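Side-chain contacts in carboxylic ester hydrolase (Aspergillus niger, PDB 7K4O), which hydrolyses carboxylic ester bonds as a serine esterase of the tannase family, probably those of tannins: residues A[520-525]-A[531-536]; A[461-466]-A[475-480]. All blocks are in the same frame, centred on the assembly; numbering follows the deposited sequence.

Overall arrangement
Interaction 2 (461-466 with 475-480) comes first along the chain and closes before interaction 1 (520-525 with 531-536) opens. Their centres are about 19 Å apart, yet the nearest atoms come within about 5 Å without touching. Interaction 2 is buried: 461-466, with His465 of the gallate-binding pocket, follows strand 455-460 at an edge of the large mixed sheet of the alpha/beta-hydrolase fold, while 475-480 holds strand 476-477 at the edge of a three-stranded antiparallel sheet. Interaction 1 is a two-stranded hairpin farther from the chain's centre. Both lie close to the calcium site: Pro461 rests on Val262, and Trp523 makes a backbone hydrogen bond with Asp256. Calcium-loop residues thus meet both the loop carrying His465 and the outer hairpin.

Interaction 1. Residues A[520-525]-A[531-536]; sequences RPLWTN and ECVYNQ. With NAG (2-acetamido-2-deoxy-beta-D-glucopyranose), chain D; NAG (2-acetamido-2-deoxy-beta-D-glucopyranose), chain B.
Arg520 and Val533 exchange two backbone hydrogen bonds, Arg520 N to Val533 O at 2.9 Å and Val533 N to Arg520 O at 2.8 Å. Leu522 and Glu531 form an equivalent reciprocal pair. Between them Pro521 faces Cys532 as a non-hydrogen-bonded pair, a position where the missing N-H of proline costs no cross-strand bond; instead Pro521 CA offers a CA-H...O contact to Glu531 O, 3.4 Å away. On the face carrying Leu522, Glu531 and Val533, Leu522 CB packs diagonally against Val533 CG1 at 4.1 Å. Glu531 runs straight beyond CG (chi2 179°), which brings its carboxylate to Thr524, whose side chain it crosses at about a right angle, leaving OE1 3.3 Å from Thr524 OG1. That bond is weak and unsettled, since the hydroxyl also bonds to Thr529 OG1. Just beyond the strand, Tyr534 N donates to O7 of NAG (chain D) at 2.9 Å, while its ring lies over NAG (chain B), with C5 of that sugar 3.8 Å from Tyr534 CG. Tyr534 OH donates to Gln536 OE1 at 2.7 Å. The hairpin is joined to its surroundings by the Cys532-Cys515 disulfide and by packing of Tyr534 on helix 444-452. Arg520 NE forms a salt bridge with Asp267 of helix 266-272, and NH2 a hydrogen bond with Thr459 of strand 455-460. Asn535 then caps the start of helix 536-541.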
loop_
_atom_site.group_PDB
_atom_site.type_symbol
_atom_site.label_atom_id
_atom_site.label_comp_id
_atom_site.label_asym_id
_atom_site.label_seq_id
_atom_site.Cartn_x
_atom_site.Cartn_y
_atom_site.Cartn_z
ATOM N N ARG A 520 14.983 -14.387 -5.903
ATOM C CA ARG A 520 15.348 -13.040 -6.390
ATOM C C ARG A 520 15.699 -13.103 -7.878
ATOM O O ARG A 520 16.147 -14.166 -8.343
ATOM C CB ARG A 520 16.586 -12.472 -5.676
ATOM C CG ARG A 520 16.609 -12.513 -4.167
ATOM C CD ARG A 520 15.408 -11.893 -3.502
ATOM N NE ARG A 520 15.153 -10.519 -3.864
ATOM C CZ ARG A 520 13.950 -10.066 -4.280
ATOM N NH1 ARG A 520 12.917 -10.896 -4.418
ATOM N NH2 ARG A 520 13.803 -8.801 -4.545
ATOM N N PRO A 521 15.564 -11.994 -8.631
ATOM C CA PRO A 521 15.852 -12.001 -10.061
ATOM C C PRO A 521 17.359 -11.952 -10.330
ATOM O O PRO A 521 18.082 -11.245 -9.661
ATOM C CB PRO A 521 15.187 -10.744 -10.593
ATOM C CG PRO A 521 15.143 -9.818 -9.394
ATOM C CD PRO A 521 14.915 -10.743 -8.228
ATOM N N LEU A 522 17.787 -12.699 -11.328
ATOM C CA LEU A 522 19.185 -12.588 -11.825
ATOM C C LEU A 522 19.143 -12.826 -13.328
ATOM O O LEU A 522 18.565 -13.855 -13.759
ATOM C CB LEU A 522 20.034 -13.622 -11.098
ATOM C CG LEU A 522 21.532 -13.544 -11.409
ATOM C CD1 LEU A 522 22.061 -12.198 -10.961
ATOM C CD2 LEU A 522 22.276 -14.702 -10.740
ATOM N N TRP A 523 19.628 -11.861 -14.091
ATOM C CA TRP A 523 19.689 -12.008 -15.569
ATOM C C TRP A 523 21.037 -12.625 -15.962
ATOM O O TRP A 523 22.074 -12.279 -15.354
ATOM C CB TRP A 523 19.456 -10.691 -16.285
ATOM C CG TRP A 523 18.118 -10.054 -16.003
ATOM C CD1 TRP A 523 17.747 -9.383 -14.867
ATOM C CD2 TRP A 523 17.006 -9.916 -16.910
ATOM N NE1 TRP A 523 16.484 -8.870 -14.995
ATOM C CE2 TRP A 523 15.998 -9.195 -16.230
ATOM C CE3 TRP A 523 16.745 -10.366 -18.202
ATOM C CZ2 TRP A 523 14.758 -8.910 -16.813
ATOM C CZ3 TRP A 523 15.524 -10.079 -18.785
ATOM C CH2 TRP A 523 14.529 -9.370 -18.096
ATOM N N THR A 524 20.981 -13.499 -16.959
ATOM C CA THR A 524 22.154 -14.174 -17.579
ATOM C C THR A 524 22.197 -13.829 -19.069
ATOM O O THR A 524 21.232 -13.212 -19.608
ATOM C CB THR A 524 22.076 -15.679 -17.321
ATOM O OG1 THR A 524 20.810 -16.143 -17.788
ATOM C CG2 THR A 524 22.239 -16.036 -15.860
ATOM N N ASN A 525 23.278 -14.221 -19.745
ATOM C CA ASN A 525 23.357 -14.144 -21.227
ATOM C C ASN A 525 23.247 -12.682 -21.646
ATOM O O ASN A 525 22.339 -12.332 -22.447
ATOM C CB ASN A 525 22.299 -15.021 -21.907
ATOM C CG ASN A 525 22.528 -16.495 -21.625
ATOM O OD1 ASN A 525 23.646 -16.994 -21.705
ATOM N ND2 ASN A 525 21.491 -17.207 -21.235
ATOM N N GLU A 531 16.307 -15.337 -14.617
ATOM C CA GLU A 531 16.076 -16.486 -13.737
ATOM C C GLU A 531 15.643 -15.961 -12.358
ATOM O O GLU A 531 15.917 -14.786 -12.034
ATOM C CB GLU A 531 17.355 -17.289 -13.594
ATOM C CG GLU A 531 17.958 -17.623 -14.949
ATOM C CD GLU A 531 19.258 -18.400 -14.880
ATOM O OE1 GLU A 531 19.799 -18.716 -15.963
ATOM O OE2 GLU A 531 19.746 -18.657 -13.744
ATOM N N CYS A 532 14.958 -16.811 -11.630
ATOM C CA CYS A 532 14.548 -16.551 -10.231
ATOM C C CYS A 532 15.374 -17.490 -9.375
ATOM O O CYS A 532 15.190 -18.701 -9.483
ATOM C CB CYS A 532 13.040 -16.744 -10.074
ATOM S SG CYS A 532 12.093 -15.565 -11.050
ATOM N N VAL A 533 16.276 -16.940 -8.576
ATOM C CA VAL A 533 17.320 -17.745 -7.899
ATOM C C VAL A 533 17.177 -17.670 -6.391
ATOM O O VAL A 533 16.732 -16.662 -5.854
ATOM C CB VAL A 533 18.737 -17.330 -8.332
ATOM C CG1 VAL A 533 18.872 -17.392 -9.845
ATOM C CG2 VAL A 533 19.106 -15.968 -7.796
ATOM N N TYR A 534 17.607 -18.733 -5.751
ATOM C CA TYR A 534 17.693 -18.849 -4.287
ATOM C C TYR A 534 19.085 -18.403 -3.841
ATOM O O TYR A 534 20.046 -19.086 -4.181
ATOM C CB TYR A 534 17.406 -20.262 -3.828
ATOM C CG TYR A 534 17.212 -20.317 -2.341
ATOM C CD1 TYR A 534 18.296 -20.491 -1.491
ATOM C CD2 TYR A 534 15.955 -20.184 -1.765
ATOM C CE1 TYR A 534 18.149 -20.495 -0.110
ATOM C CE2 TYR A 534 15.791 -20.194 -0.392
ATOM C CZ TYR A 534 16.889 -20.319 0.443
ATOM O OH TYR A 534 16.748 -20.371 1.795
ATOM N N ASN A 535 19.175 -17.351 -3.057
ATOM C CA ASN A 535 20.479 -16.790 -2.597
ATOM C C ASN A 535 20.362 -16.446 -1.119
ATOM O O ASN A 535 19.721 -15.443 -0.787
ATOM C CB ASN A 535 20.862 -15.598 -3.434
ATOM C CG ASN A 535 22.249 -15.089 -3.111
ATOM O OD1 ASN A 535 22.379 -14.174 -2.335
ATOM N ND2 ASN A 535 23.286 -15.693 -3.690
ATOM N N GLN A 536 20.863 -17.316 -0.265
ATOM C CA GLN A 536 20.694 -17.199 1.199
ATOM C C GLN A 536 21.201 -15.847 1.699
ATOM O O GLN A 536 20.557 -15.251 2.576
ATOM C CB GLN A 536 21.373 -18.343 1.925
ATOM C CG GLN A 536 20.968 -18.420 3.387
ATOM C CD GLN A 536 19.497 -18.777 3.489
ATOM O OE1 GLN A 536 19.062 -19.840 3.033
ATOM N NE2 GLN A 536 18.725 -17.883 4.091
HETATM C C1 NAG D . 18.766 -24.539 -4.932
HETATM C C2 NAG D . 19.069 -23.752 -6.179
HETATM C C3 NAG D . 19.894 -24.589 -7.156
HETATM C C4 NAG D . 21.076 -25.222 -6.448
HETATM C C5 NAG D . 20.603 -26.005 -5.226
HETATM C C6 NAG D . 21.754 -26.670 -4.480
HETATM C C7 NAG D . 17.637 -22.101 -7.236
HETATM C C8 NAG D . 16.310 -21.842 -7.872
HETATM N N2 NAG D . 17.847 -23.371 -6.864
HETATM O O3 NAG D . 20.367 -23.746 -8.208
HETATM O O4 NAG D . 21.710 -26.109 -7.363
HETATM O O5 NAG D . 19.978 -25.038 -4.366
HETATM O O6 NAG D . 22.540 -25.604 -3.916
HETATM O O7 NAG D . 18.431 -21.181 -7.041
HETATM C C1 NAG B . 15.849 -24.336 -0.564
HETATM C C2 NAG B . 17.185 -25.024 -0.593
HETATM C C3 NAG B . 18.039 -24.386 -1.668
HETATM C C4 NAG B . 17.346 -24.552 -2.979
HETATM C C5 NAG B . 15.963 -23.865 -2.902
HETATM C C6 NAG B . 15.188 -24.002 -4.186
HETATM C C7 NAG B . 18.052 -25.923 1.471
HETATM C C8 NAG B . 18.609 -25.706 2.834
HETATM N N2 NAG B . 17.765 -24.877 0.718
HETATM O O3 NAG B . 19.333 -24.973 -1.675
HETATM O O4 NAG B . 18.069 -23.759 -3.889
HETATM O O5 NAG B . 15.235 -24.433 -1.839
HETATM O O6 NAG B . 14.099 -23.071 -4.222
HETATM O O7 NAG B . 17.885 -27.027 1.043
#

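Interaction 2. Residues A[461-466]-A[475-480]; sequences PGAGHC and GPFPQT. With MAN (alpha-D-mannopyranose), chain C; GDE (3,4,5-trihydroxybenzoic acid), chain J; NAG (2-acetamido-2-deoxy-beta-D-glucopyranose), chain E.
Phe477 reaches Ala463 and Cys466 because its CG stands opposite the backbone N (chi1 -162°), which swings the ring across to the other segment. Ala463 CB then meets the ring edge at CD1, 4.3 Å away, and alanine fits where a single methyl meets an aromatic rim. Phe477 CZ lies 3.8 Å from Cys466 C. A fully extended first torsion also carries the His465 ring, but this one leads away from Phe477 and toward the ligand. At the start of both segments, the rings of Pro461 and Pro476 cross at about a right angle, Pro461 CB to Pro476 CD being 4.0 Å, and Gly475, without a side chain, lets its backbone come in beside Pro461 O. Gly462 adopts a positive phi that glycine accepts easily. No direct hydrogen bond spans the two segments. A water instead links two carbonyls, lying 2.7 Å from Pro461 O and 2.7 Å from Pro476 O, although other acceptors compete for its protons. At the far end of 475-480, Gln479 OE1 accepts from O4 of a mannose at 2.7 Å.

His465 NE2 donates to OAB of the bound trihydroxybenzoic acid at 3.2 Å (155° at the hydrogen), the carboxylate oxygen lying in the ring plane at its edge. NE2 is also hydrogen-bonded to Ser186 OG, so serine and ligand share one nitrogen, and ND1 is hydrogen-bonded to Asp419 OD2, consistent with a Ser-His-Asp catalytic triad. Over one imidazole face lies Cys466 SG, whose disulfide to Cys185 ties the histidine loop to the residue just before Ser186. The chemistry is therefore divided: apolar packing and a shared water join the two segments around Pro461 and Ala463, while the imidazole nitrogens of His465 meet serine, aspartate and ligand.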
loop_
_atom_site.group_PDB
_atom_site.type_symbol
_atom_site.label_atom_id
_atom_site.label_comp_id
_atom_site.label_asym_id
_atom_site.label_seq_id
_atom_site.Cartn_x
_atom_site.Cartn_y
_atom_site.Cartn_z
ATOM N N PRO A 461 11.221 -4.204 -9.337
ATOM C CA PRO A 461 12.479 -3.499 -9.617
ATOM C C PRO A 461 12.307 -2.036 -9.966
ATOM O O PRO A 461 11.499 -1.662 -10.805
ATOM C CB PRO A 461 13.063 -4.254 -10.832
ATOM C CG PRO A 461 12.545 -5.644 -10.670
ATOM C CD PRO A 461 11.147 -5.477 -10.063
ATOM N N GLY A 462 13.073 -1.198 -9.251
ATOM C CA GLY A 462 13.127 0.260 -9.467
ATOM C C GLY A 462 11.878 1.060 -9.137
ATOM O O GLY A 462 11.921 2.273 -9.197
ATOM N N ALA A 463 10.737 0.438 -8.815
ATOM C CA ALA A 463 9.471 1.159 -8.625
ATOM C C ALA A 463 9.481 1.973 -7.316
ATOM O O ALA A 463 10.207 1.625 -6.340
ATOM C CB ALA A 463 8.317 0.175 -8.630
ATOM N N GLY A 464 8.701 3.018 -7.352
ATOM C CA GLY A 464 8.548 3.962 -6.238
ATOM C C GLY A 464 7.421 3.479 -5.341
ATOM O O GLY A 464 7.325 2.257 -5.122
ATOM N N HIS A 465 6.612 4.419 -4.886
ATOM C CA HIS A 465 5.526 4.139 -3.930
ATOM C C HIS A 465 4.235 3.909 -4.715
ATOM O O HIS A 465 3.650 4.874 -5.146
ATOM C CB HIS A 465 5.399 5.262 -2.913
ATOM C CG HIS A 465 4.311 4.958 -1.954
ATOM N ND1 HIS A 465 4.253 3.737 -1.274
ATOM C CD2 HIS A 465 3.238 5.674 -1.591
ATOM C CE1 HIS A 465 3.158 3.743 -0.528
ATOM N NE2 HIS A 465 2.551 4.909 -0.714
ATOM N N CYS A 466 3.881 2.647 -4.920
ATOM C CA CYS A 466 2.661 2.251 -5.650
ATOM C C CYS A 466 2.638 2.894 -7.035
ATOM O O CYS A 466 1.562 3.304 -7.474
ATOM C CB CYS A 466 1.435 2.703 -4.879
ATOM S SG CYS A 466 1.293 1.796 -3.319
ATOM N N GLY A 475 12.069 0.401 -15.534
ATOM C CA GLY A 475 11.595 -0.615 -14.575
ATOM C C GLY A 475 10.175 -1.032 -14.956
ATOM O O GLY A 475 9.431 -0.250 -15.538
ATOM N N PRO A 476 9.796 -2.256 -14.591
ATOM C CA PRO A 476 8.476 -2.790 -14.903
ATOM C C PRO A 476 7.468 -2.421 -13.813
ATOM O O PRO A 476 7.839 -1.870 -12.784
ATOM C CB PRO A 476 8.727 -4.292 -14.870
ATOM C CG PRO A 476 9.718 -4.444 -13.750
ATOM C CD PRO A 476 10.609 -3.226 -13.862
ATOM N N PHE A 477 6.193 -2.714 -14.058
ATOM C CA PHE A 477 5.149 -2.450 -13.046
ATOM C C PHE A 477 4.043 -3.452 -13.281
ATOM O O PHE A 477 3.707 -3.707 -14.436
ATOM C CB PHE A 477 4.633 -1.023 -13.145
ATOM C CG PHE A 477 3.919 -0.581 -11.897
ATOM C CD1 PHE A 477 4.627 -0.165 -10.775
ATOM C CD2 PHE A 477 2.541 -0.632 -11.848
ATOM C CE1 PHE A 477 3.943 0.166 -9.609
ATOM C CE2 PHE A 477 1.865 -0.285 -10.690
ATOM C CZ PHE A 477 2.570 0.104 -9.574
ATOM N N PRO A 478 3.453 -4.040 -12.212
ATOM C CA PRO A 478 2.395 -5.045 -12.406
ATOM C C PRO A 478 1.071 -4.353 -12.693
ATOM O O PRO A 478 0.351 -3.938 -11.801
ATOM C CB PRO A 478 2.443 -5.845 -11.107
ATOM C CG PRO A 478 2.849 -4.787 -10.061
ATOM C CD PRO A 478 3.829 -3.869 -10.795
ATOM N N GLN A 479 0.743 -4.211 -13.973
ATOM C CA GLN A 479 -0.447 -3.489 -14.439
ATOM C C GLN A 479 -1.625 -4.445 -14.650
ATOM O O GLN A 479 -2.729 -3.983 -14.902
ATOM C CB GLN A 479 -0.103 -2.744 -15.733
ATOM C CG GLN A 479 -1.223 -1.838 -16.246
ATOM C CD GLN A 479 -0.789 -1.072 -17.505
ATOM O OE1 GLN A 479 -0.250 -1.687 -18.439
ATOM N NE2 GLN A 479 -1.107 0.214 -17.568
ATOM N N THR A 480 -1.432 -5.731 -14.491
ATOM C CA THR A 480 -2.439 -6.736 -14.908
ATOM C C THR A 480 -2.819 -7.635 -13.723
ATOM O O THR A 480 -3.092 -8.819 -13.895
ATOM C CB THR A 480 -1.897 -7.493 -16.138
ATOM O OG1 THR A 480 -0.632 -8.097 -15.844
ATOM C CG2 THR A 480 -1.874 -6.593 -17.365
HETATM C C1 MAN C . -1.751 -2.036 -24.464
HETATM C C2 MAN C . -2.631 -1.691 -23.227
HETATM C C3 MAN C . -1.735 -0.952 -22.237
HETATM C C4 MAN C . -0.564 -1.810 -21.764
HETATM C C5 MAN C . 0.185 -2.352 -22.996
HETATM C C6 MAN C . 1.132 -3.475 -22.715
HETATM O O2 MAN C . -3.123 -2.887 -22.609
HETATM O O3 MAN C . -2.636 -0.537 -21.217
HETATM O O4 MAN C . 0.325 -1.008 -20.982
HETATM O O5 MAN C . -0.703 -2.894 -24.000
HETATM O O6 MAN C . 1.941 -3.832 -23.954
HETATM O OAA GDE J . -1.608 5.640 1.345
HETATM O OAB GDE J . 0.140 6.627 0.415
HETATM O OAC GDE J . -0.369 5.657 6.337
HETATM O OAD GDE J . 3.765 6.132 3.989
HETATM O OAE GDE J . 2.435 5.871 6.294
HETATM C CAF GDE J . -0.407 5.874 3.884
HETATM C CAG GDE J . 1.703 6.117 2.681
HETATM C CAH GDE J . -0.434 6.115 1.411
HETATM C CAI GDE J . 0.294 5.817 5.099
HETATM C CAJ GDE J . 2.410 6.098 3.912
HETATM C CAK GDE J . 0.318 6.077 2.722
HETATM C CAL GDE J . 1.711 5.925 5.076
HETATM C C1 NAG E . 0.844 -9.615 -19.159
HETATM C C2 NAG E . -0.554 -9.814 -19.663
HETATM C C3 NAG E . -0.563 -9.665 -21.191
HETATM C C4 NAG E . 0.039 -8.317 -21.582
HETATM C C5 NAG E . 1.429 -8.225 -20.965
HETATM C C6 NAG E . 2.124 -6.888 -21.234
HETATM C C7 NAG E . -2.033 -11.236 -18.432
HETATM C C8 NAG E . -2.556 -12.518 -17.972
HETATM N N2 NAG E . -1.007 -11.108 -19.281
HETATM O O3 NAG E . -1.923 -9.714 -21.649
HETATM O O4 NAG E . 0.141 -8.329 -23.033
HETATM O O5 NAG E . 1.301 -8.355 -19.546
HETATM O O6 NAG E . 3.363 -6.843 -20.592
HETATM O O7 NAG E . -2.633 -10.298 -18.009
HETATM O O HOH W 1 9.674 -0.034 -11.880
#